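Local coordinates for protein Afp3 (Serratia entomophila, PDB 6RBN) that probably forms, together with Afp2, part of the contractile sheath around the tube of the anti-feeding prophage, a phage-tail-like injection system, at residues G182-A187 with V349-D354; W344-V349 with P437-I442; L156-P161 with A168-L173; A28-V33 with R116-N121. One frame throughout, in Å; residues are numbered along the deposited sequence.

Contact 1. Residues G182-A187 with V349-D354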
loop_
_atom_site.group_PDB
_atom_site.type_symbol
_atom_site.label_atom_id
_atom_site.label_comp_id
_atom_site.label_asym_id
_atom_site.label_seq_id
_atom_site.Cartn_x
_atom_site.Cartn_y
_atom_site.Cartn_z
ATOM N N GLY D 182 -35.739 -45.887 -27.247
ATOM C CA GLY D 182 -35.516 -45.980 -25.823
ATOM C C GLY D 182 -36.615 -46.637 -25.026
ATOM O O GLY D 182 -36.629 -46.494 -23.799
ATOM N N TYR D 183 -37.535 -47.349 -25.669
ATOM C CA TYR D 183 -38.573 -48.028 -24.913
ATOM C C TYR D 183 -38.028 -49.318 -24.319
ATOM O O TYR D 183 -36.992 -49.835 -24.739
ATOM C CB TYR D 183 -39.786 -48.337 -25.787
ATOM C CG TYR D 183 -40.423 -47.117 -26.391
ATOM C CD1 TYR D 183 -41.053 -46.179 -25.592
ATOM C CD2 TYR D 183 -40.442 -46.932 -27.764
ATOM C CE1 TYR D 183 -41.644 -45.061 -26.140
ATOM C CE2 TYR D 183 -41.041 -45.824 -28.321
ATOM C CZ TYR D 183 -41.635 -44.893 -27.504
ATOM O OH TYR D 183 -42.230 -43.785 -28.056
ATOM N N PHE D 184 -38.745 -49.842 -23.331
ATOM C CA PHE D 184 -38.314 -51.061 -22.656
ATOM C C PHE D 184 -39.563 -51.848 -22.295
ATOM O O PHE D 184 -40.354 -51.407 -21.459
ATOM C CB PHE D 184 -37.485 -50.734 -21.419
ATOM C CG PHE D 184 -36.771 -51.915 -20.837
ATOM C CD1 PHE D 184 -35.607 -52.384 -21.417
ATOM C CD2 PHE D 184 -37.257 -52.551 -19.711
ATOM C CE1 PHE D 184 -34.936 -53.463 -20.887
ATOM C CE2 PHE D 184 -36.592 -53.635 -19.177
ATOM C CZ PHE D 184 -35.430 -54.090 -19.769
ATOM N N LEU D 185 -39.745 -53.003 -22.925
ATOM C CA LEU D 185 -40.926 -53.826 -22.713
ATOM C C LEU D 185 -40.742 -54.726 -21.501
ATOM O O LEU D 185 -39.680 -55.323 -21.311
ATOM C CB LEU D 185 -41.211 -54.670 -23.954
ATOM C CG LEU D 185 -42.406 -55.622 -23.944
ATOM C CD1 LEU D 185 -43.700 -54.873 -23.780
ATOM C CD2 LEU D 185 -42.428 -56.427 -25.220
ATOM N N LEU D 186 -41.782 -54.818 -20.679
ATOM C CA LEU D 186 -41.812 -55.727 -19.537
ATOM C C LEU D 186 -42.835 -56.816 -19.844
ATOM O O LEU D 186 -44.013 -56.697 -19.508
ATOM C CB LEU D 186 -42.151 -54.993 -18.252
ATOM C CG LEU D 186 -41.128 -53.975 -17.766
ATOM C CD1 LEU D 186 -41.632 -53.264 -16.531
ATOM C CD2 LEU D 186 -39.819 -54.669 -17.493
ATOM N N ALA D 187 -42.372 -57.881 -20.483
ATOM C CA ALA D 187 -43.243 -58.979 -20.864
ATOM C C ALA D 187 -43.426 -59.941 -19.697
ATOM O O ALA D 187 -42.779 -59.832 -18.655
ATOM C CB ALA D 187 -42.680 -59.710 -22.081
ATOM N N VAL D 349 -27.433 -52.386 -17.028
ATOM C CA VAL D 349 -26.511 -51.897 -18.047
ATOM C C VAL D 349 -27.287 -51.369 -19.245
ATOM O O VAL D 349 -26.925 -50.349 -19.841
ATOM C CB VAL D 349 -25.527 -53.014 -18.439
ATOM C CG1 VAL D 349 -24.566 -52.548 -19.515
ATOM C CG2 VAL D 349 -24.774 -53.493 -17.219
ATOM N N ARG D 350 -28.392 -52.029 -19.592
ATOM C CA ARG D 350 -29.184 -51.616 -20.742
ATOM C C ARG D 350 -29.948 -50.326 -20.472
ATOM O O ARG D 350 -29.969 -49.427 -21.318
ATOM C CB ARG D 350 -30.145 -52.736 -21.130
ATOM C CG ARG D 350 -31.149 -52.395 -22.211
ATOM C CD ARG D 350 -30.531 -52.279 -23.592
ATOM N NE ARG D 350 -30.145 -50.914 -23.921
ATOM C CZ ARG D 350 -29.505 -50.565 -25.029
ATOM N NH1 ARG D 350 -29.181 -51.484 -25.928
ATOM N NH2 ARG D 350 -29.193 -49.297 -25.246
ATOM N N ARG D 351 -30.575 -50.211 -19.303
ATOM C CA ARG D 351 -31.348 -49.016 -18.993
ATOM C C ARG D 351 -30.487 -47.834 -18.573
ATOM O O ARG D 351 -31.004 -46.718 -18.501
ATOM C CB ARG D 351 -32.379 -49.309 -17.901
ATOM C CG ARG D 351 -33.499 -50.219 -18.357
ATOM C CD ARG D 351 -34.519 -50.456 -17.262
ATOM N NE ARG D 351 -35.260 -49.248 -16.923
ATOM C CZ ARG D 351 -35.173 -48.626 -15.752
ATOM N NH1 ARG D 351 -34.383 -49.104 -14.805
ATOM N NH2 ARG D 351 -35.884 -47.530 -15.528
ATOM N N LEU D 352 -29.205 -48.046 -18.278
ATOM C CA LEU D 352 -28.298 -46.920 -18.101
ATOM C C LEU D 352 -28.027 -46.236 -19.432
ATOM O O LEU D 352 -28.073 -45.004 -19.530
ATOM C CB LEU D 352 -26.988 -47.381 -17.470
ATOM C CG LEU D 352 -25.921 -46.309 -17.275
ATOM C CD1 LEU D 352 -26.389 -45.248 -16.307
ATOM C CD2 LEU D 352 -24.630 -46.937 -16.807
ATOM N N PHE D 353 -27.741 -47.023 -20.469
ATOM C CA PHE D 353 -27.537 -46.478 -21.803
ATOM C C PHE D 353 -28.810 -45.901 -22.401
ATOM O O PHE D 353 -28.734 -44.925 -23.147
ATOM C CB PHE D 353 -26.958 -47.550 -22.723
ATOM C CG PHE D 353 -25.480 -47.740 -22.571
ATOM C CD1 PHE D 353 -24.599 -47.015 -23.352
ATOM C CD2 PHE D 353 -24.967 -48.600 -21.622
ATOM C CE1 PHE D 353 -23.239 -47.176 -23.212
ATOM C CE2 PHE D 353 -23.605 -48.760 -21.473
ATOM C CZ PHE D 353 -22.743 -48.045 -22.269
ATOM N N ASP D 354 -29.976 -46.463 -22.090
ATOM C CA ASP D 354 -31.211 -45.871 -22.592
ATOM C C ASP D 354 -31.525 -44.552 -21.900
ATOM O O ASP D 354 -32.091 -43.649 -22.524
ATOM C CB ASP D 354 -32.383 -46.835 -22.422
ATOM C CG ASP D 354 -32.302 -48.022 -23.353
ATOM O OD1 ASP D 354 -31.677 -47.895 -24.428
ATOM O OD2 ASP D 354 -32.877 -49.077 -23.023
#
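Phe184 swings its ring anti to the backbone N (chi1 -168°), and this carries it from just before strand 185-188 to helix 347-364, where the aliphatic parts of Arg350 and Arg351 receive it. Arg351 starts off alongside the contact, its CG on the N side of the residue (chi1 -69°), then lays CD over one face of the ring, 4.3 Å from the centroid of Phe184 and nearly on the ring normal: a CH-pi contact. Arg350 approaches obliquely, its CG 4.2 Å from Phe184 CE1, before its chain bends away. Further along the helix, Asp354 CB is approached loosely by Gly182 O, 4.5 Å away, at a backbone turn with positive phi.

Neither guanidinium spends its charge on the Phe184 ring. Arg350 NH2 forms a salt bridge to Asp354 OD1 (3.0 Å), one helical turn on, and another to Glu14 of a neighbouring Afp2 chain, while Arg350 also makes a cation-pi contact with Trp344; Arg351 NH2 bridges to Asp282. What touches Phe184 is thus methylene against ring, with the charges paired to the side of it, an arrangement consistent with burying both arginines.

Contact 2. Residues W344-V349 with P437-I442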
loop_
_atom_site.group_PDB
_atom_site.type_symbol
_atom_site.label_atom_id
_atom_site.label_comp_id
_atom_site.label_asym_id
_atom_site.label_seq_id
_atom_site.Cartn_x
_atom_site.Cartn_y
_atom_site.Cartn_z
ATOM N N TRP D 344 -25.170 -56.556 -23.577
ATOM C CA TRP D 344 -26.508 -56.152 -23.165
ATOM C C TRP D 344 -27.226 -57.266 -22.412
ATOM O O TRP D 344 -28.427 -57.475 -22.576
ATOM C CB TRP D 344 -27.328 -55.715 -24.373
ATOM C CG TRP D 344 -26.651 -54.649 -25.162
ATOM C CD1 TRP D 344 -26.059 -54.790 -26.377
ATOM C CD2 TRP D 344 -26.427 -53.293 -24.761
ATOM N NE1 TRP D 344 -25.514 -53.599 -26.779
ATOM C CE2 TRP D 344 -25.723 -52.662 -25.801
ATOM C CE3 TRP D 344 -26.766 -52.546 -23.630
ATOM C CZ2 TRP D 344 -25.354 -51.326 -25.748
ATOM C CZ3 TRP D 344 -26.398 -51.218 -23.581
ATOM C CH2 TRP D 344 -25.702 -50.623 -24.632
ATOM N N ARG D 345 -26.487 -57.988 -21.569
ATOM C CA ARG D 345 -27.060 -59.109 -20.837
ATOM C C ARG D 345 -27.963 -58.648 -19.704
ATOM O O ARG D 345 -29.013 -59.250 -19.460
ATOM C CB ARG D 345 -25.941 -59.991 -20.288
ATOM C CG ARG D 345 -26.413 -61.277 -19.651
ATOM C CD ARG D 345 -25.242 -62.091 -19.137
ATOM N NE ARG D 345 -24.357 -62.522 -20.215
ATOM C CZ ARG D 345 -24.554 -63.607 -20.956
ATOM N NH1 ARG D 345 -25.609 -64.380 -20.741
ATOM N NH2 ARG D 345 -23.696 -63.922 -21.914
ATOM N N TYR D 346 -27.584 -57.583 -19.008
ATOM C CA TYR D 346 -28.245 -57.187 -17.775
ATOM C C TYR D 346 -29.193 -56.019 -17.999
ATOM O O TYR D 346 -28.981 -55.189 -18.887
ATOM C CB TYR D 346 -27.219 -56.821 -16.706
ATOM C CG TYR D 346 -26.384 -57.992 -16.260
ATOM C CD1 TYR D 346 -26.895 -58.930 -15.376
ATOM C CD2 TYR D 346 -25.086 -58.157 -16.715
ATOM C CE1 TYR D 346 -26.138 -60.003 -14.965
ATOM C CE2 TYR D 346 -24.321 -59.226 -16.309
ATOM C CZ TYR D 346 -24.852 -60.145 -15.433
ATOM O OH TYR D 346 -24.091 -61.214 -15.024
ATOM N N ILE D 347 -30.250 -55.983 -17.187
ATOM C CA ILE D 347 -31.153 -54.824 -17.185
ATOM C C ILE D 347 -30.477 -53.516 -16.788
ATOM O O ILE D 347 -30.677 -52.518 -17.500
ATOM C CB ILE D 347 -32.403 -55.135 -16.351
ATOM C CG1 ILE D 347 -33.149 -56.329 -16.933
ATOM C CG2 ILE D 347 -33.340 -53.947 -16.300
ATOM C CD1 ILE D 347 -34.237 -56.842 -16.038
ATOM N N PRO D 348 -29.687 -53.409 -15.688
ATOM C CA PRO D 348 -29.177 -52.069 -15.335
ATOM C C PRO D 348 -28.119 -51.525 -16.279
ATOM O O PRO D 348 -27.919 -50.309 -16.327
ATOM C CB PRO D 348 -28.608 -52.273 -13.929
ATOM C CG PRO D 348 -28.231 -53.656 -13.885
ATOM C CD PRO D 348 -29.281 -54.374 -14.642
ATOM N N VAL D 349 -27.433 -52.386 -17.028
ATOM C CA VAL D 349 -26.511 -51.897 -18.047
ATOM C C VAL D 349 -27.287 -51.369 -19.245
ATOM O O VAL D 349 -26.925 -50.349 -19.841
ATOM C CB VAL D 349 -25.527 -53.014 -18.439
ATOM C CG1 VAL D 349 -24.566 -52.548 -19.515
ATOM C CG2 VAL D 349 -24.774 -53.493 -17.219
ATOM N N PRO D 437 -23.460 -56.277 -12.182
ATOM C CA PRO D 437 -23.774 -56.703 -10.817
ATOM C C PRO D 437 -23.200 -58.071 -10.480
ATOM O O PRO D 437 -22.886 -58.883 -11.349
ATOM C CB PRO D 437 -25.305 -56.742 -10.806
ATOM C CG PRO D 437 -25.672 -57.001 -12.206
ATOM C CD PRO D 437 -24.657 -56.285 -13.039
ATOM N N ALA D 438 -23.065 -58.308 -9.176
ATOM C CA ALA D 438 -22.636 -59.595 -8.639
ATOM C C ALA D 438 -23.872 -60.435 -8.375
ATOM O O ALA D 438 -24.623 -60.167 -7.434
ATOM C CB ALA D 438 -21.837 -59.422 -7.352
ATOM N N GLU D 439 -24.076 -61.464 -9.186
ATOM C CA GLU D 439 -25.242 -62.315 -9.035
ATOM C C GLU D 439 -24.917 -63.720 -8.555
ATOM O O GLU D 439 -25.839 -64.498 -8.329
ATOM C CB GLU D 439 -26.021 -62.377 -10.349
ATOM C CG GLU D 439 -25.215 -62.859 -11.515
ATOM C CD GLU D 439 -26.026 -62.920 -12.785
ATOM O OE1 GLU D 439 -27.242 -62.651 -12.724
ATOM O OE2 GLU D 439 -25.444 -63.220 -13.843
ATOM N N PHE D 440 -23.649 -64.069 -8.375
ATOM C CA PHE D 440 -23.308 -65.382 -7.847
ATOM C C PHE D 440 -22.335 -65.213 -6.695
ATOM O O PHE D 440 -21.302 -64.557 -6.846
ATOM C CB PHE D 440 -22.695 -66.282 -8.920
ATOM C CG PHE D 440 -23.556 -66.441 -10.133
ATOM C CD1 PHE D 440 -24.733 -67.155 -10.074
ATOM C CD2 PHE D 440 -23.161 -65.910 -11.345
ATOM C CE1 PHE D 440 -25.522 -67.302 -11.197
ATOM C CE2 PHE D 440 -23.940 -66.065 -12.469
ATOM C CZ PHE D 440 -25.124 -66.759 -12.393
ATOM N N ILE D 441 -22.668 -65.792 -5.547
ATOM C CA ILE D 441 -21.811 -65.761 -4.367
ATOM C C ILE D 441 -21.542 -67.198 -3.943
ATOM O O ILE D 441 -22.476 -67.933 -3.604
ATOM C CB ILE D 441 -22.442 -64.958 -3.221
ATOM C CG1 ILE D 441 -22.633 -63.502 -3.632
ATOM C CG2 ILE D 441 -21.569 -65.023 -1.993
ATOM C CD1 ILE D 441 -23.467 -62.705 -2.673
ATOM N N ILE D 442 -20.275 -67.598 -3.972
ATOM C CA ILE D 442 -19.856 -68.949 -3.619
ATOM C C ILE D 442 -19.133 -68.877 -2.280
ATOM O O ILE D 442 -18.215 -68.068 -2.113
ATOM C CB ILE D 442 -18.959 -69.572 -4.706
ATOM C CG1 ILE D 442 -19.714 -69.737 -6.029
ATOM C CG2 ILE D 442 -18.443 -70.922 -4.271
ATOM C CD1 ILE D 442 -19.486 -68.634 -7.040
#
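Pro437 comes first and lies over one face of Tyr346, its CD 4.1 Å from the centroid of the tyrosine ring and 11° off the normal, with CG reaching 3.9 Å from Tyr346 CD1. This is CH-pi packing over the face of a residue that itself holds the N-cap position of helix 347-364. Ala438 turns its methyl group away from the tyrosine. The segment belongs to the C-terminal arm of the sheath subunit: Pro437, Ala438 and Phe440 to Ile442 pair antiparallel with a strand of an Afp2 chain, extending the sheet from one subunit to the next. Glu439 points back to the tyrosine. Its CG sits between the backbone N and carbonyl carbon (chi1 57°) and the rest of the chain is extended, bringing OE2 2.7 Å from Tyr346 OH. The hydroxyl donates from above the carboxylate plane, 63° out of it, and Arg336 forms a salt bridge with the same oxygen. Ile441 and Ile442 also pair, in parallel, with another Afp3 copy.

Contact 3. Residues L156-P161 with A168-L173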
loop_
_atom_site.group_PDB
_atom_site.type_symbol
_atom_site.label_atom_id
_atom_site.label_comp_id
_atom_site.label_asym_id
_atom_site.label_seq_id
_atom_site.Cartn_x
_atom_site.Cartn_y
_atom_site.Cartn_z
ATOM N N LEU D 156 -43.193 -50.163 -21.160
ATOM C CA LEU D 156 -44.479 -50.529 -21.752
ATOM C C LEU D 156 -45.364 -51.303 -20.792
ATOM O O LEU D 156 -46.305 -50.724 -20.251
ATOM C CB LEU D 156 -44.227 -51.294 -23.050
ATOM C CG LEU D 156 -43.488 -50.431 -24.082
ATOM C CD1 LEU D 156 -43.101 -51.228 -25.313
ATOM C CD2 LEU D 156 -44.314 -49.220 -24.470
ATOM N N ALA D 157 -45.041 -52.566 -20.475
ATOM C CA ALA D 157 -45.600 -53.342 -19.351
ATOM C C ALA D 157 -47.136 -53.422 -19.337
ATOM O O ALA D 157 -47.786 -52.822 -18.491
ATOM C CB ALA D 157 -45.103 -52.777 -18.016
ATOM N N SER D 158 -47.712 -54.157 -20.291
ATOM C CA SER D 158 -49.179 -54.299 -20.349
ATOM C C SER D 158 -49.693 -55.287 -19.300
ATOM O O SER D 158 -49.383 -56.481 -19.388
ATOM C CB SER D 158 -49.617 -54.757 -21.729
ATOM O OG SER D 158 -49.217 -56.093 -21.967
ATOM N N PRO D 159 -50.499 -54.842 -18.304
ATOM C CA PRO D 159 -50.903 -55.685 -17.150
ATOM C C PRO D 159 -52.237 -56.416 -17.298
ATOM O O PRO D 159 -53.232 -56.113 -16.623
ATOM C CB PRO D 159 -50.956 -54.658 -16.019
ATOM C CG PRO D 159 -51.470 -53.427 -16.706
ATOM C CD PRO D 159 -50.925 -53.447 -18.114
ATOM N N ASP D 160 -52.296 -57.433 -18.152
ATOM C CA ASP D 160 -53.594 -58.064 -18.348
ATOM C C ASP D 160 -53.504 -59.569 -18.129
ATOM O O ASP D 160 -52.546 -60.203 -18.579
ATOM C CB ASP D 160 -54.119 -57.766 -19.751
ATOM C CG ASP D 160 -55.569 -58.147 -19.923
ATOM O OD1 ASP D 160 -56.438 -57.434 -19.384
ATOM O OD2 ASP D 160 -55.842 -59.158 -20.597
ATOM N N PRO D 161 -54.481 -60.169 -17.439
ATOM C CA PRO D 161 -54.375 -61.604 -17.127
ATOM C C PRO D 161 -54.638 -62.525 -18.304
ATOM O O PRO D 161 -54.279 -63.705 -18.224
ATOM C CB PRO D 161 -55.427 -61.799 -16.031
ATOM C CG PRO D 161 -56.415 -60.731 -16.279
ATOM C CD PRO D 161 -55.635 -59.553 -16.767
ATOM N N ALA D 168 -51.266 -60.078 -28.692
ATOM C CA ALA D 168 -51.623 -59.062 -29.673
ATOM C C ALA D 168 -50.975 -57.721 -29.356
ATOM O O ALA D 168 -50.684 -56.942 -30.270
ATOM C CB ALA D 168 -53.140 -58.913 -29.744
ATOM N N VAL D 169 -50.738 -57.434 -28.076
ATOM C CA VAL D 169 -50.077 -56.191 -27.702
ATOM C C VAL D 169 -48.569 -56.297 -27.898
ATOM O O VAL D 169 -47.935 -55.371 -28.415
ATOM C CB VAL D 169 -50.449 -55.819 -26.253
ATOM C CG1 VAL D 169 -49.673 -54.609 -25.777
ATOM C CG2 VAL D 169 -51.934 -55.543 -26.154
ATOM N N TYR D 170 -47.976 -57.436 -27.521
ATOM C CA TYR D 170 -46.528 -57.598 -27.635
ATOM C C TYR D 170 -46.085 -57.692 -29.089
ATOM O O TYR D 170 -44.951 -57.327 -29.413
ATOM C CB TYR D 170 -46.064 -58.844 -26.880
ATOM C CG TYR D 170 -46.204 -58.781 -25.376
ATOM C CD1 TYR D 170 -46.385 -57.572 -24.718
ATOM C CD2 TYR D 170 -46.166 -59.941 -24.615
ATOM C CE1 TYR D 170 -46.520 -57.523 -23.346
ATOM C CE2 TYR D 170 -46.300 -59.900 -23.243
ATOM C CZ TYR D 170 -46.476 -58.688 -22.615
ATOM O OH TYR D 170 -46.608 -58.638 -21.249
ATOM N N GLY D 171 -46.956 -58.179 -29.973
ATOM C CA GLY D 171 -46.627 -58.203 -31.386
ATOM C C GLY D 171 -46.767 -56.851 -32.049
ATOM O O GLY D 171 -46.039 -56.550 -32.999
ATOM N N ALA D 172 -47.692 -56.021 -31.566
ATOM C CA ALA D 172 -47.864 -54.687 -32.123
ATOM C C ALA D 172 -46.767 -53.733 -31.674
ATOM O O ALA D 172 -46.498 -52.742 -32.359
ATOM C CB ALA D 172 -49.232 -54.126 -31.732
ATOM N N LEU D 173 -46.129 -54.012 -30.542
ATOM C CA LEU D 173 -45.085 -53.155 -30.000
ATOM C C LEU D 173 -43.686 -53.661 -30.300
ATOM O O LEU D 173 -42.713 -53.008 -29.915
ATOM C CB LEU D 173 -45.256 -53.013 -28.487
ATOM C CG LEU D 173 -46.547 -52.345 -28.026
ATOM C CD1 LEU D 173 -46.628 -52.321 -26.513
ATOM C CD2 LEU D 173 -46.648 -50.955 -28.599
#
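Leu156 and Leu173 meet tip to tip, their CD1 methyls 3.9 Å apart, at the end of the contact where the loop passes the C-terminal end of helix 163-172. Two residues on, Ser158 faces the helix. A chi1 of 69° tucks its OG back over the main chain and puts it 3.3 Å from Tyr170 CE1, while its CB rests 4.1 Å from Val169 CG1. The hydroxyl meets the tyrosine ring obliquely, and Tyr170 OH stays 3.7 Å from Ser158 OG, so the interaction is packing of a small polar group against an aromatic side chain. All five touching residues are buried. By contrast, the helix surface at Gly171 faces solvent, and so does the far end of the loop at Pro161. No other protein chain touches either segment. Within the subunit, the loop runs between strands 31-34 and 185-188, and the helix packs across them from one side: Val169 and Ser158 lean on Val33, whereas Leu156 and Tyr170 pack on Leu185.

Contact 4. Residues A28-V33 with R116-N121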
loop_
_atom_site.group_PDB
_atom_site.type_symbol
_atom_site.label_atom_id
_atom_site.label_comp_id
_atom_site.label_asym_id
_atom_site.label_seq_id
_atom_site.Cartn_x
_atom_site.Cartn_y
_atom_site.Cartn_z
ATOM N N ALA D 28 -38.708 -44.008 -15.345
ATOM C CA ALA D 28 -39.658 -45.121 -15.395
ATOM C C ALA D 28 -41.056 -44.520 -15.507
ATOM O O ALA D 28 -41.713 -44.263 -14.496
ATOM C CB ALA D 28 -39.523 -46.018 -14.177
ATOM N N VAL D 29 -41.498 -44.290 -16.736
ATOM C CA VAL D 29 -42.839 -43.806 -17.025
ATOM C C VAL D 29 -43.516 -44.820 -17.940
ATOM O O VAL D 29 -43.242 -44.869 -19.140
ATOM C CB VAL D 29 -42.813 -42.406 -17.667
ATOM C CG1 VAL D 29 -44.218 -41.929 -17.957
ATOM C CG2 VAL D 29 -42.090 -41.411 -16.778
ATOM N N PRO D 30 -44.395 -45.660 -17.406
ATOM C CA PRO D 30 -44.954 -46.765 -18.183
ATOM C C PRO D 30 -46.243 -46.404 -18.918
ATOM O O PRO D 30 -46.836 -45.346 -18.714
ATOM C CB PRO D 30 -45.228 -47.822 -17.109
ATOM C CG PRO D 30 -45.504 -47.028 -15.901
ATOM C CD PRO D 30 -44.648 -45.819 -15.965
ATOM N N LEU D 31 -46.667 -47.328 -19.786
ATOM C CA LEU D 31 -47.901 -47.205 -20.568
ATOM C C LEU D 31 -48.702 -48.497 -20.412
ATOM O O LEU D 31 -48.560 -49.437 -21.200
ATOM C CB LEU D 31 -47.599 -46.910 -22.031
ATOM C CG LEU D 31 -48.816 -46.779 -22.958
ATOM C CD1 LEU D 31 -49.678 -45.606 -22.593
ATOM C CD2 LEU D 31 -48.387 -46.716 -24.390
ATOM N N PHE D 32 -49.569 -48.546 -19.412
ATOM C CA PHE D 32 -50.311 -49.767 -19.135
ATOM C C PHE D 32 -51.441 -49.927 -20.145
ATOM O O PHE D 32 -52.379 -49.124 -20.171
ATOM C CB PHE D 32 -50.854 -49.751 -17.713
ATOM C CG PHE D 32 -49.789 -49.702 -16.670
ATOM C CD1 PHE D 32 -49.021 -50.815 -16.398
ATOM C CD2 PHE D 32 -49.567 -48.550 -15.948
ATOM C CE1 PHE D 32 -48.040 -50.777 -15.442
ATOM C CE2 PHE D 32 -48.595 -48.513 -14.984
ATOM C CZ PHE D 32 -47.828 -49.626 -14.735
ATOM N N VAL D 33 -51.348 -50.960 -20.972
ATOM C CA VAL D 33 -52.382 -51.296 -21.943
ATOM C C VAL D 33 -53.214 -52.410 -21.322
ATOM O O VAL D 33 -52.788 -53.567 -21.268
ATOM C CB VAL D 33 -51.785 -51.714 -23.288
ATOM C CG1 VAL D 33 -52.882 -52.110 -24.253
ATOM C CG2 VAL D 33 -50.950 -50.592 -23.864
ATOM N N ARG D 116 -53.478 -50.073 -8.486
ATOM C CA ARG D 116 -53.277 -49.853 -7.058
ATOM C C ARG D 116 -51.993 -50.520 -6.583
ATOM O O ARG D 116 -51.256 -49.951 -5.772
ATOM C CB ARG D 116 -54.500 -50.335 -6.280
ATOM C CG ARG D 116 -54.337 -50.266 -4.780
ATOM C CD ARG D 116 -55.643 -50.386 -4.039
ATOM N NE ARG D 116 -56.404 -49.144 -4.129
ATOM C CZ ARG D 116 -57.647 -48.991 -3.689
ATOM N NH1 ARG D 116 -58.251 -47.820 -3.814
ATOM N NH2 ARG D 116 -58.285 -50.006 -3.124
ATOM N N LEU D 117 -51.657 -51.676 -7.142
ATOM C CA LEU D 117 -50.373 -52.289 -6.832
ATOM C C LEU D 117 -49.210 -51.569 -7.495
ATOM O O LEU D 117 -48.064 -51.768 -7.083
ATOM C CB LEU D 117 -50.388 -53.748 -7.250
ATOM C CG LEU D 117 -51.402 -54.567 -6.468
ATOM C CD1 LEU D 117 -51.454 -55.931 -7.063
ATOM C CD2 LEU D 117 -51.014 -54.629 -5.006
ATOM N N TYR D 118 -49.471 -50.748 -8.512
ATOM C CA TYR D 118 -48.412 -49.935 -9.097
ATOM C C TYR D 118 -48.026 -48.787 -8.175
ATOM O O TYR D 118 -46.838 -48.524 -7.960
ATOM C CB TYR D 118 -48.840 -49.411 -10.467
ATOM C CG TYR D 118 -47.862 -48.432 -11.068
ATOM C CD1 TYR D 118 -46.633 -48.854 -11.548
ATOM C CD2 TYR D 118 -48.172 -47.083 -11.158
ATOM C CE1 TYR D 118 -45.741 -47.959 -12.096
ATOM C CE2 TYR D 118 -47.287 -46.185 -11.701
ATOM C CZ TYR D 118 -46.076 -46.627 -12.168
ATOM O OH TYR D 118 -45.191 -45.732 -12.709
ATOM N N PHE D 119 -49.014 -48.085 -7.618
ATOM C CA PHE D 119 -48.698 -46.930 -6.788
ATOM C C PHE D 119 -48.257 -47.348 -5.388
ATOM O O PHE D 119 -47.604 -46.571 -4.683
ATOM C CB PHE D 119 -49.889 -45.979 -6.718
ATOM C CG PHE D 119 -50.200 -45.293 -8.014
ATOM C CD1 PHE D 119 -49.412 -44.253 -8.465
ATOM C CD2 PHE D 119 -51.301 -45.660 -8.759
ATOM C CE1 PHE D 119 -49.696 -43.616 -9.651
ATOM C CE2 PHE D 119 -51.592 -45.025 -9.947
ATOM C CZ PHE D 119 -50.788 -44.002 -10.390
ATOM N N GLN D 120 -48.607 -48.565 -4.963
ATOM C CA GLN D 120 -48.096 -49.067 -3.690
ATOM C C GLN D 120 -46.623 -49.443 -3.777
ATOM O O GLN D 120 -45.935 -49.480 -2.754
ATOM C CB GLN D 120 -48.902 -50.272 -3.213
ATOM C CG GLN D 120 -50.277 -49.938 -2.684
ATOM C CD GLN D 120 -51.057 -51.170 -2.279
ATOM O OE1 GLN D 120 -50.569 -52.291 -2.396
ATOM N NE2 GLN D 120 -52.284 -50.967 -1.818
ATOM N N ASN D 121 -46.130 -49.733 -4.973
ATOM C CA ASN D 121 -44.754 -50.159 -5.168
ATOM C C ASN D 121 -43.863 -49.055 -5.720
ATOM O O ASN D 121 -42.739 -49.341 -6.137
ATOM C CB ASN D 121 -44.716 -51.366 -6.101
ATOM C CG ASN D 121 -45.244 -52.615 -5.446
ATOM O OD1 ASN D 121 -44.889 -52.932 -4.319
ATOM N ND2 ASN D 121 -46.117 -53.321 -6.140
#
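Tyr118 reaches across from helix 111-120 to Phe32 and Pro30. Its CB sets the direction: CG lies anti to the backbone N (chi1 173°), which carries the ring toward segment 28-33. CG already meets the phenylalanine edge, 3.9 Å from Phe32 CZ, and CD1 comes closer, 3.5 Å from Phe32 CZ. On the other flank, CD2 passes Phe32 CE2 at 4.1 Å and also lies over the ring of Phe119. The two aromatics form a T-shaped pair, the edge of Phe32 toward the face of Tyr118, with centroids 5.0 Å apart and planes at 72°. The pair joins the helix to strand 31-34, which is an outer strand of a small mixed sheet within this chain and runs parallel to strand 127-130; Ala275 of helix 271-284 touches both rings. Farther out, Tyr118 CE1 meets Phe32 CZ and Pro30 CG, both toward the same side of it, and Tyr118 CZ lies 3.8 Å from Pro30 CG. At the tip, Tyr118 OH abuts the proline ring, 3.3 Å from Pro30 CD.

In the fold
From the N terminus, contact 4 closes first, drawing strand 31-34 to helix 111-120 across 82 residues. Contact 3 follows as a short local closure, just six residues separating its loop from the end of helix 163-172; it touches contact 4 where Ala157, Ser158 and Pro159 lie along Phe32 and Val33. Contact 1 opens soon afterwards, its strand 185-188 packing against Leu156 and Tyr170. Its second segment lies far along the chain on helix 347-364, which contact 2 also uses. These two share Val349 and cross, because contact 2 begins at Trp344 before contact 1 has closed. Contact 1 ties that helix to the core, and contact 2 ties its start to the C-terminal arm.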